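Local structure of immunoreactive 84kD antigen PG93 (Porphyromonas gingivalis, 5M11) at residues Ile19-Lys30 with Ala34-Lys45; Leu161-Gly172 with Ala183-Gly194. The protein is an essential bacterial-surface component of the type IX secretion system and carries bound zinc and calcium ions. All coordinates share one frame; numbering follows the deposited sequence.

Interaction 1: Ile19-Lys30 with Ala34-Lys45; sequences IHKTEKAVETPK and AVANGVLYSVGK
Y41 overlaps I19 and T22 with one side of its ring: I19 CG2 approaches Y41 CE2 obliquely at 3.9 Å, while T22 OG1 lies at the ring edge, 2.6 Å from Y41 OH in a hydrogen bond. The site is in the first blade of a beta-propeller, an antiparallel sheet in which strands 22-27, 32-36 and 39-42 follow one another as a meander. With CG tucked between the backbone N and the carbonyl carbon (chi1 67°), the Y41 ring passes under A34 O and sends its hydroxyl to strand 22-27. L290 of the neighbouring blade packs on T22, A25, A34 and Y41, so a paired hydroxyl and small or branched residues suit this buried face.

The hairpin pairing is interrupted by a classic beta bulge, E23 and K24 both opposing V35. V35 O accepts from E23 N at 2.8 Å and from K24 N at 3.3 Å, the latter in the carbonyl plane on a lone pair; V35 N returns a bond to K24 O. The K24 amine goes to S66 O in the next blade.

A type I' turn from A36 to V39 joins the next two strands, and its positive phi angles suit N37 and G38. N37 N donates to E23 OE1 (3.2 Å), meeting it from above the carboxylate plane, while K21 NZ forms a salt bridge with OE2 of the same group. N37 ND2 adds a weak bond to I19 O, and the N37 side chain lies about 8 Å from a bound zinc ion.

At the far end E27 is buried, held by M275 N and S278 OG. A long, flexible lysine fits here: bent at chi3 (88°), K45 brings NZ 3.2 Å from E27 OE2 in a salt bridge and 2.9 Å from P29 O in a hydrogen bond.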
loop_
_atom_site.group_PDB
_atom_site.type_symbol
_atom_site.label_atom_id
_atom_site.label_comp_id
_atom_site.label_asym_id
_atom_site.label_seq_id
_atom_site.Cartn_x
_atom_site.Cartn_y
_atom_site.Cartn_z
ATOM N N ILE A 19 8.112 -5.608 5.152
ATOM C CA ILE A 19 8.043 -6.771 6.032
ATOM C C ILE A 19 7.869 -6.199 7.463
ATOM O O ILE A 19 6.724 -6.093 7.918
ATOM C CB ILE A 19 9.243 -7.731 5.782
ATOM C CG1 ILE A 19 8.943 -8.622 4.548
ATOM C CG2 ILE A 19 9.582 -8.600 6.984
ATOM C CD1 ILE A 19 9.498 -8.083 3.221
ATOM N N HIS A 20 8.945 -5.732 8.110
ATOM C CA HIS A 20 8.910 -5.078 9.423
ATOM C C HIS A 20 8.204 -5.996 10.544
ATOM O O HIS A 20 8.735 -7.072 10.862
ATOM C CB HIS A 20 8.278 -3.650 9.245
ATOM C CG HIS A 20 8.094 -2.787 10.465
ATOM N ND1 HIS A 20 8.788 -3.015 11.643
ATOM C CD2 HIS A 20 7.277 -1.721 10.640
ATOM C CE1 HIS A 20 8.356 -2.099 12.492
ATOM N NE2 HIS A 20 7.449 -1.298 11.932
ATOM N N LYS A 21 7.054 -5.556 11.123
ATOM C CA LYS A 21 6.342 -6.128 12.277
ATOM C C LYS A 21 5.734 -7.525 12.044
ATOM O O LYS A 21 4.566 -7.614 11.672
ATOM C CB LYS A 21 5.240 -5.142 12.717
ATOM C CG LYS A 21 4.697 -5.333 14.127
ATOM C CD LYS A 21 3.507 -4.413 14.326
ATOM C CE LYS A 21 2.677 -4.745 15.536
ATOM N NZ LYS A 21 1.315 -4.156 15.425
ATOM N N THR A 22 6.494 -8.606 12.356
ATOM C CA THR A 22 6.054 -10.011 12.211
ATOM C C THR A 22 5.024 -10.298 13.308
ATOM O O THR A 22 5.368 -10.436 14.480
ATOM C CB THR A 22 7.267 -10.962 12.190
ATOM O OG1 THR A 22 8.026 -10.637 11.033
ATOM C CG2 THR A 22 6.893 -12.440 12.127
ATOM N N GLU A 23 3.746 -10.348 12.904
ATOM C CA GLU A 23 2.612 -10.525 13.794
ATOM C C GLU A 23 2.157 -11.992 13.907
ATOM O O GLU A 23 1.376 -12.299 14.808
ATOM C CB GLU A 23 1.457 -9.632 13.323
ATOM C CG GLU A 23 1.694 -8.159 13.611
ATOM C CD GLU A 23 0.945 -7.153 12.760
ATOM O OE1 GLU A 23 0.857 -7.358 11.527
ATOM O OE2 GLU A 23 0.528 -6.108 13.314
ATOM N N LYS A 24 2.642 -12.885 13.018
ATOM C CA LYS A 24 2.262 -14.307 12.984
ATOM C C LYS A 24 3.409 -15.183 12.474
ATOM O O LYS A 24 4.268 -14.694 11.730
ATOM C CB LYS A 24 1.017 -14.519 12.105
ATOM C CG LYS A 24 -0.283 -14.537 12.901
ATOM C CD LYS A 24 -1.196 -13.404 12.517
ATOM C CE LYS A 24 -2.395 -13.316 13.417
ATOM N NZ LYS A 24 -3.087 -12.013 13.221
ATOM N N ALA A 25 3.413 -16.476 12.875
ATOM C CA ALA A 25 4.430 -17.481 12.555
ATOM C C ALA A 25 3.822 -18.875 12.547
ATOM O O ALA A 25 3.025 -19.203 13.433
ATOM C CB ALA A 25 5.552 -17.418 13.572
ATOM N N VAL A 26 4.169 -19.686 11.532
ATOM C CA VAL A 26 3.679 -21.058 11.322
ATOM C C VAL A 26 4.864 -21.958 10.937
ATOM O O VAL A 26 5.618 -21.603 10.016
ATOM C CB VAL A 26 2.562 -21.103 10.220
ATOM C CG1 VAL A 26 2.249 -22.529 9.762
ATOM C CG2 VAL A 26 1.292 -20.394 10.653
ATOM N N GLU A 27 4.995 -23.138 11.590
ATOM C CA GLU A 27 6.028 -24.116 11.237
ATOM C C GLU A 27 5.517 -25.085 10.158
ATOM O O GLU A 27 4.431 -25.639 10.299
ATOM C CB GLU A 27 6.520 -24.914 12.460
ATOM C CG GLU A 27 7.792 -25.701 12.160
ATOM C CD GLU A 27 8.132 -26.848 13.087
ATOM O OE1 GLU A 27 7.807 -26.753 14.293
ATOM O OE2 GLU A 27 8.771 -27.820 12.620
ATOM N N THR A 28 6.333 -25.294 9.102
ATOM C CA THR A 28 6.141 -26.194 7.944
ATOM C C THR A 28 7.277 -27.229 8.021
ATOM O O THR A 28 8.334 -26.846 8.525
ATOM C CB THR A 28 6.146 -25.319 6.654
ATOM O OG1 THR A 28 4.867 -24.693 6.521
ATOM C CG2 THR A 28 6.543 -26.074 5.362
ATOM N N PRO A 29 7.137 -28.505 7.550
ATOM C CA PRO A 29 8.268 -29.463 7.640
ATOM C C PRO A 29 9.602 -28.926 7.120
ATOM O O PRO A 29 10.615 -29.213 7.743
ATOM C CB PRO A 29 7.804 -30.654 6.800
ATOM C CG PRO A 29 6.323 -30.603 6.881
ATOM C CD PRO A 29 5.957 -29.146 6.935
ATOM N N LYS A 30 9.604 -28.100 6.054
ATOM C CA LYS A 30 10.850 -27.547 5.509
ATOM C C LYS A 30 10.872 -25.980 5.452
ATOM O O LYS A 30 11.879 -25.412 5.020
ATOM C CB LYS A 30 11.140 -28.140 4.099
ATOM C CG LYS A 30 11.417 -29.656 4.060
ATOM C CD LYS A 30 12.907 -29.995 4.168
ATOM C CE LYS A 30 13.168 -31.235 4.999
ATOM N NZ LYS A 30 14.543 -31.767 4.791
ATOM N N ALA A 34 5.405 -16.791 7.791
ATOM C CA ALA A 34 5.192 -15.694 8.732
ATOM C C ALA A 34 4.526 -14.531 8.056
ATOM O O ALA A 34 4.640 -14.376 6.844
ATOM C CB ALA A 34 6.506 -15.256 9.352
ATOM N N VAL A 35 3.811 -13.724 8.839
ATOM C CA VAL A 35 3.069 -12.568 8.336
ATOM C C VAL A 35 3.552 -11.321 9.066
ATOM O O VAL A 35 3.597 -11.303 10.302
ATOM C CB VAL A 35 1.527 -12.756 8.471
ATOM C CG1 VAL A 35 0.760 -11.511 8.019
ATOM C CG2 VAL A 35 1.051 -14.000 7.728
ATOM N N ALA A 36 3.899 -10.283 8.288
ATOM C CA ALA A 36 4.359 -9.009 8.802
ATOM C C ALA A 36 3.633 -7.838 8.113
ATOM O O ALA A 36 3.946 -7.492 6.974
ATOM C CB ALA A 36 5.860 -8.902 8.634
ATOM N N ASN A 37 2.617 -7.270 8.811
ATOM C CA ASN A 37 1.776 -6.124 8.417
ATOM C C ASN A 37 0.751 -6.471 7.336
ATOM O O ASN A 37 0.058 -5.581 6.835
ATOM C CB ASN A 37 2.619 -4.898 7.986
ATOM C CG ASN A 37 3.394 -4.278 9.130
ATOM O OD1 ASN A 37 2.821 -3.882 10.159
ATOM N ND2 ASN A 37 4.720 -4.219 8.995
ATOM N N GLY A 38 0.609 -7.761 7.047
ATOM C CA GLY A 38 -0.338 -8.275 6.056
ATOM C C GLY A 38 0.355 -8.961 4.902
ATOM O O GLY A 38 -0.301 -9.509 4.012
ATOM N N VAL A 39 1.702 -8.923 4.924
ATOM C CA VAL A 39 2.537 -9.503 3.881
ATOM C C VAL A 39 2.958 -10.890 4.324
ATOM O O VAL A 39 3.616 -11.034 5.354
ATOM C CB VAL A 39 3.744 -8.599 3.512
ATOM C CG1 VAL A 39 4.546 -9.188 2.350
ATOM C CG2 VAL A 39 3.284 -7.184 3.186
ATOM N N LEU A 40 2.556 -11.907 3.556
ATOM C CA LEU A 40 2.901 -13.295 3.836
ATOM C C LEU A 40 4.274 -13.564 3.284
ATOM O O LEU A 40 4.605 -13.025 2.225
ATOM C CB LEU A 40 1.852 -14.262 3.224
ATOM C CG LEU A 40 2.140 -15.767 3.363
ATOM C CD1 LEU A 40 1.814 -16.268 4.743
ATOM C CD2 LEU A 40 1.411 -16.562 2.302
ATOM N N TYR A 41 5.090 -14.367 4.001
ATOM C CA TYR A 41 6.434 -14.719 3.546
ATOM C C TYR A 41 6.907 -16.045 4.147
ATOM O O TYR A 41 6.432 -16.466 5.198
ATOM C CB TYR A 41 7.453 -13.587 3.803
ATOM C CG TYR A 41 7.771 -13.286 5.255
ATOM C CD1 TYR A 41 8.795 -13.960 5.919
ATOM C CD2 TYR A 41 7.137 -12.241 5.927
ATOM C CE1 TYR A 41 9.125 -13.660 7.237
ATOM C CE2 TYR A 41 7.465 -11.924 7.244
ATOM C CZ TYR A 41 8.472 -12.628 7.889
ATOM O OH TYR A 41 8.835 -12.322 9.175
ATOM N N SER A 42 7.827 -16.696 3.443
ATOM C CA SER A 42 8.457 -17.967 3.761
ATOM C C SER A 42 9.885 -17.722 4.280
ATOM O O SER A 42 10.439 -16.654 4.008
ATOM C CB SER A 42 8.495 -18.827 2.497
ATOM O OG SER A 42 9.099 -20.093 2.706
ATOM N N VAL A 43 10.466 -18.696 5.041
ATOM C CA VAL A 43 11.847 -18.709 5.580
ATOM C C VAL A 43 12.303 -20.174 5.686
ATOM O O VAL A 43 11.604 -20.989 6.287
ATOM C CB VAL A 43 12.068 -17.972 6.946
ATOM C CG1 VAL A 43 13.553 -17.917 7.305
ATOM C CG2 VAL A 43 11.472 -16.566 6.970
ATOM N N GLY A 44 13.475 -20.486 5.141
ATOM C CA GLY A 44 14.023 -21.840 5.204
ATOM C C GLY A 44 14.497 -22.217 6.593
ATOM O O GLY A 44 14.958 -21.347 7.338
ATOM N N LYS A 45 14.383 -23.512 6.956
ATOM C CA LYS A 45 14.792 -24.010 8.281
ATOM C C LYS A 45 16.282 -24.473 8.290
ATOM O O LYS A 45 17.169 -23.611 8.315
ATOM C CB LYS A 45 13.851 -25.126 8.757
ATOM C CG LYS A 45 12.513 -24.606 9.261
ATOM C CD LYS A 45 11.435 -25.678 9.279
ATOM C CE LYS A 45 11.397 -26.470 10.559
ATOM N NZ LYS A 45 10.932 -27.857 10.312
#

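Interaction 2: Leu161-Gly172 with Ala183-Gly194; sequences LLMLKEGQLFIG and AWTALSLNLPMG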
loop_
_atom_site.group_PDB
_atom_site.type_symbol
_atom_site.label_atom_id
_atom_site.label_comp_id
_atom_site.label_asym_id
_atom_site.label_seq_id
_atom_site.Cartn_x
_atom_site.Cartn_y
_atom_site.Cartn_z
ATOM N N LEU A 161 -17.227 -30.968 19.163
ATOM C CA LEU A 161 -16.731 -29.654 18.857
ATOM C C LEU A 161 -17.110 -28.701 19.983
ATOM O O LEU A 161 -18.237 -28.731 20.498
ATOM C CB LEU A 161 -17.371 -29.260 17.527
ATOM C CG LEU A 161 -16.713 -28.208 16.660
ATOM C CD1 LEU A 161 -15.383 -28.697 16.138
ATOM C CD2 LEU A 161 -17.628 -27.886 15.483
ATOM N N LEU A 162 -16.162 -27.880 20.390
ATOM C CA LEU A 162 -16.321 -26.944 21.491
ATOM C C LEU A 162 -16.300 -25.503 20.979
ATOM O O LEU A 162 -15.408 -25.117 20.227
ATOM C CB LEU A 162 -15.201 -27.221 22.488
ATOM C CG LEU A 162 -15.512 -27.106 23.953
ATOM C CD1 LEU A 162 -16.736 -27.931 24.349
ATOM C CD2 LEU A 162 -14.327 -27.545 24.741
ATOM N N MET A 163 -17.293 -24.730 21.345
ATOM C CA MET A 163 -17.460 -23.370 20.839
ATOM C C MET A 163 -17.708 -22.391 21.987
ATOM O O MET A 163 -18.550 -22.647 22.855
ATOM C CB MET A 163 -18.636 -23.342 19.812
ATOM C CG MET A 163 -19.252 -21.975 19.508
ATOM S SD MET A 163 -20.308 -22.071 18.009
ATOM C CE MET A 163 -21.865 -22.156 18.750
ATOM N N LEU A 164 -16.973 -21.274 21.982
ATOM C CA LEU A 164 -17.157 -20.236 22.976
ATOM C C LEU A 164 -17.754 -19.011 22.286
ATOM O O LEU A 164 -17.081 -18.414 21.446
ATOM C CB LEU A 164 -15.819 -19.926 23.661
ATOM C CG LEU A 164 -15.765 -18.832 24.722
ATOM C CD1 LEU A 164 -16.523 -19.221 26.004
ATOM C CD2 LEU A 164 -14.344 -18.567 25.086
ATOM N N LYS A 165 -19.043 -18.715 22.546
ATOM C CA LYS A 165 -19.683 -17.537 21.983
ATOM C C LYS A 165 -20.498 -16.869 23.069
ATOM O O LYS A 165 -21.092 -17.545 23.927
ATOM C CB LYS A 165 -20.511 -17.806 20.708
ATOM C CG LYS A 165 -21.843 -18.537 20.871
ATOM C CD LYS A 165 -22.708 -18.491 19.594
ATOM C CE LYS A 165 -24.046 -19.203 19.732
ATOM N NZ LYS A 165 -24.993 -18.522 20.669
ATOM N N GLU A 166 -20.457 -15.523 23.071
ATOM C CA GLU A 166 -21.122 -14.650 24.024
ATOM C C GLU A 166 -20.958 -15.171 25.486
ATOM O O GLU A 166 -21.933 -15.258 26.222
ATOM C CB GLU A 166 -22.605 -14.487 23.656
ATOM C CG GLU A 166 -22.886 -13.890 22.287
ATOM C CD GLU A 166 -24.293 -14.141 21.767
ATOM O OE1 GLU A 166 -24.875 -15.201 22.097
ATOM O OE2 GLU A 166 -24.791 -13.303 20.980
ATOM N N GLY A 167 -19.740 -15.515 25.889
ATOM C CA GLY A 167 -19.469 -15.957 27.258
ATOM C C GLY A 167 -20.062 -17.291 27.684
ATOM O O GLY A 167 -20.159 -17.584 28.880
ATOM N N GLN A 168 -20.429 -18.120 26.710
ATOM C CA GLN A 168 -20.983 -19.431 26.953
ATOM C C GLN A 168 -20.157 -20.511 26.266
ATOM O O GLN A 168 -19.729 -20.341 25.121
ATOM C CB GLN A 168 -22.413 -19.475 26.436
ATOM C CG GLN A 168 -23.457 -19.149 27.469
ATOM C CD GLN A 168 -24.846 -19.266 26.894
ATOM O OE1 GLN A 168 -25.111 -18.912 25.736
ATOM N NE2 GLN A 168 -25.778 -19.728 27.711
ATOM N N LEU A 169 -19.971 -21.636 26.931
ATOM C CA LEU A 169 -19.269 -22.717 26.272
ATOM C C LEU A 169 -20.302 -23.751 25.764
ATOM O O LEU A 169 -21.138 -24.219 26.544
ATOM C CB LEU A 169 -18.234 -23.343 27.219
ATOM C CG LEU A 169 -17.296 -24.365 26.606
ATOM C CD1 LEU A 169 -16.425 -23.738 25.537
ATOM C CD2 LEU A 169 -16.438 -25.021 27.666
ATOM N N PHE A 170 -20.271 -24.070 24.447
ATOM C CA PHE A 170 -21.174 -25.062 23.844
ATOM C C PHE A 170 -20.407 -26.272 23.356
ATOM O O PHE A 170 -19.279 -26.114 22.891
ATOM C CB PHE A 170 -21.975 -24.470 22.672
ATOM C CG PHE A 170 -22.838 -23.296 23.041
ATOM C CD1 PHE A 170 -24.088 -23.485 23.607
ATOM C CD2 PHE A 170 -22.390 -21.992 22.838
ATOM C CE1 PHE A 170 -24.884 -22.392 23.954
ATOM C CE2 PHE A 170 -23.188 -20.901 23.180
ATOM C CZ PHE A 170 -24.434 -21.105 23.724
ATOM N N ILE A 171 -21.008 -27.477 23.491
ATOM C CA ILE A 171 -20.467 -28.741 22.967
ATOM C C ILE A 171 -21.463 -29.294 21.941
ATOM O O ILE A 171 -22.679 -29.213 22.154
ATOM C CB ILE A 171 -20.121 -29.772 24.056
ATOM C CG1 ILE A 171 -19.324 -30.951 23.488
ATOM C CG2 ILE A 171 -21.344 -30.230 24.848
ATOM C CD1 ILE A 171 -18.187 -31.438 24.424
ATOM N N GLY A 172 -20.954 -29.803 20.831
ATOM C CA GLY A 172 -21.813 -30.366 19.809
ATOM C C GLY A 172 -21.112 -31.436 19.026
ATOM O O GLY A 172 -19.897 -31.337 18.839
ATOM N N ALA A 183 -28.940 -28.396 18.464
ATOM C CA ALA A 183 -27.967 -29.493 18.378
ATOM C C ALA A 183 -26.773 -29.316 19.327
ATOM O O ALA A 183 -26.070 -30.288 19.616
ATOM C CB ALA A 183 -27.481 -29.639 16.961
ATOM N N TRP A 184 -26.526 -28.085 19.789
ATOM C CA TRP A 184 -25.452 -27.783 20.742
ATOM C C TRP A 184 -25.988 -27.849 22.173
ATOM O O TRP A 184 -27.159 -27.559 22.409
ATOM C CB TRP A 184 -24.859 -26.395 20.486
ATOM C CG TRP A 184 -24.208 -26.218 19.151
ATOM C CD1 TRP A 184 -24.806 -25.806 17.995
ATOM C CD2 TRP A 184 -22.800 -26.262 18.879
ATOM N NE1 TRP A 184 -23.864 -25.668 16.997
ATOM C CE2 TRP A 184 -22.626 -25.943 17.515
ATOM C CE3 TRP A 184 -21.673 -26.600 19.646
ATOM C CZ2 TRP A 184 -21.376 -25.960 16.901
ATOM C CZ3 TRP A 184 -20.434 -26.604 19.038
ATOM C CH2 TRP A 184 -20.294 -26.293 17.679
ATOM N N THR A 185 -25.111 -28.199 23.123
ATOM C CA THR A 185 -25.396 -28.278 24.560
ATOM C C THR A 185 -24.551 -27.252 25.297
ATOM O O THR A 185 -23.308 -27.327 25.236
ATOM C CB THR A 185 -25.093 -29.697 25.096
ATOM O OG1 THR A 185 -25.548 -30.690 24.173
ATOM C CG2 THR A 185 -25.656 -29.938 26.504
ATOM N N ALA A 186 -25.210 -26.307 25.996
ATOM C CA ALA A 186 -24.518 -25.293 26.794
ATOM C C ALA A 186 -23.919 -25.942 28.054
ATOM O O ALA A 186 -24.603 -26.690 28.744
ATOM C CB ALA A 186 -25.472 -24.167 27.154
ATOM N N LEU A 187 -22.628 -25.705 28.314
ATOM C CA LEU A 187 -21.866 -26.285 29.434
ATOM C C LEU A 187 -21.666 -25.332 30.625
ATOM O O LEU A 187 -21.025 -24.280 30.480
ATOM C CB LEU A 187 -20.477 -26.721 28.938
ATOM C CG LEU A 187 -20.399 -27.899 28.005
ATOM C CD1 LEU A 187 -18.959 -28.080 27.505
ATOM C CD2 LEU A 187 -20.918 -29.170 28.683
ATOM N N SER A 188 -22.160 -25.739 31.811
ATOM C CA SER A 188 -21.985 -24.986 33.057
ATOM C C SER A 188 -20.722 -25.459 33.760
ATOM O O SER A 188 -20.688 -26.573 34.288
ATOM C CB SER A 188 -23.198 -25.133 33.964
ATOM O OG SER A 188 -24.128 -24.104 33.676
ATOM N N LEU A 189 -19.659 -24.648 33.701
ATOM C CA LEU A 189 -18.358 -24.992 34.283
ATOM C C LEU A 189 -18.010 -24.069 35.449
ATOM O O LEU A 189 -18.326 -22.878 35.430
ATOM C CB LEU A 189 -17.261 -24.927 33.195
ATOM C CG LEU A 189 -16.818 -26.224 32.522
ATOM C CD1 LEU A 189 -17.993 -27.166 32.178
ATOM C CD2 LEU A 189 -16.014 -25.942 31.294
ATOM N N ASN A 190 -17.352 -24.627 36.462
ATOM C CA ASN A 190 -16.952 -23.857 37.626
ATOM C C ASN A 190 -15.733 -22.972 37.278
ATOM O O ASN A 190 -14.588 -23.321 37.589
ATOM C CB ASN A 190 -16.683 -24.770 38.836
ATOM C CG ASN A 190 -16.300 -24.030 40.107
ATOM O OD1 ASN A 190 -17.035 -23.153 40.599
ATOM N ND2 ASN A 190 -15.136 -24.366 40.665
ATOM N N LEU A 191 -16.003 -21.843 36.587
ATOM C CA LEU A 191 -15.065 -20.774 36.237
ATOM C C LEU A 191 -15.841 -19.625 35.593
ATOM O O LEU A 191 -16.899 -19.893 35.023
ATOM C CB LEU A 191 -13.845 -21.214 35.373
ATOM C CG LEU A 191 -14.031 -21.849 34.004
ATOM C CD1 LEU A 191 -14.393 -20.835 32.972
ATOM C CD2 LEU A 191 -12.732 -22.422 33.515
ATOM N N PRO A 192 -15.376 -18.347 35.668
ATOM C CA PRO A 192 -16.138 -17.263 35.005
ATOM C C PRO A 192 -15.976 -17.341 33.473
ATOM O O PRO A 192 -15.054 -16.754 32.904
ATOM C CB PRO A 192 -15.540 -15.991 35.609
ATOM C CG PRO A 192 -14.130 -16.383 35.975
ATOM C CD PRO A 192 -14.159 -17.830 36.340
ATOM N N MET A 193 -16.881 -18.085 32.808
ATOM C CA MET A 193 -16.858 -18.324 31.359
ATOM C C MET A 193 -16.945 -17.021 30.547
ATOM O O MET A 193 -16.408 -16.974 29.433
ATOM C CB MET A 193 -17.964 -19.305 30.944
ATOM C CG MET A 193 -17.704 -20.007 29.619
ATOM S SD MET A 193 -16.177 -21.010 29.515
ATOM C CE MET A 193 -16.668 -22.410 30.467
ATOM N N GLY A 194 -17.556 -15.978 31.121
ATOM C CA GLY A 194 -17.665 -14.665 30.486
ATOM C C GLY A 194 -16.347 -13.904 30.400
ATOM O O GLY A 194 -16.228 -12.941 29.630
#
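W184 stands against strands 160-165 and 168-173, its indole covered on one face by M163: CE sits 4.2 Å from the centroid of the six-membered ring, 14° off its normal, and SD is close by in a Met-aromatic contact. L161 CD2 touches CH2, and G172, having no side chain, admits CE3 to 3.5 Å from its N. The indole NE1 is satisfied by L178 O. T185, in the edge strand of this propeller blade, exchanges two nearly straight backbone bonds with I171, while the two branched side chains lie side by side. A186 is small enough for F170 CE1 to rest on its CB. L187 N donates to L169 O at 2.7 Å, and its CD1 reaches inward to L162 CD1 and L169 CD2. Two residues past L187, L189 CD2 meets L169 CD2 at 3.8 Å. M193 closes the run: folded at chi2 (59°) and chi3, it puts CE on L169 CB and CG beside L164 CD1. The hydrogen bonds thus all run between backbone atoms, while side chains meet one another through apolar and aromatic contacts, so direction comes from strand pairing and adhesion from burying leucine, methionine and tryptophan.

Both contacts belong to the N-terminal beta-propeller, whose seven blades are successive four-stranded antiparallel meanders. Interaction 1 lies in the first blade and interaction 2 in the fourth, in series along the chain. Their centres are 33 Å apart and their nearest atoms about 17 Å, so they do not touch. Interaction 1 joins the first strand of its blade to the next two; interaction 2 fixes the fourth, outermost strand onto the second and third. The first blade also packs against strand 290-294, in the last blade, where the ring closes, whereas 183-194 leads directly into strand 196-202 of the fifth blade. Ring closure and a step between successive blades are thus both represented, consistent with a propeller held as one ring.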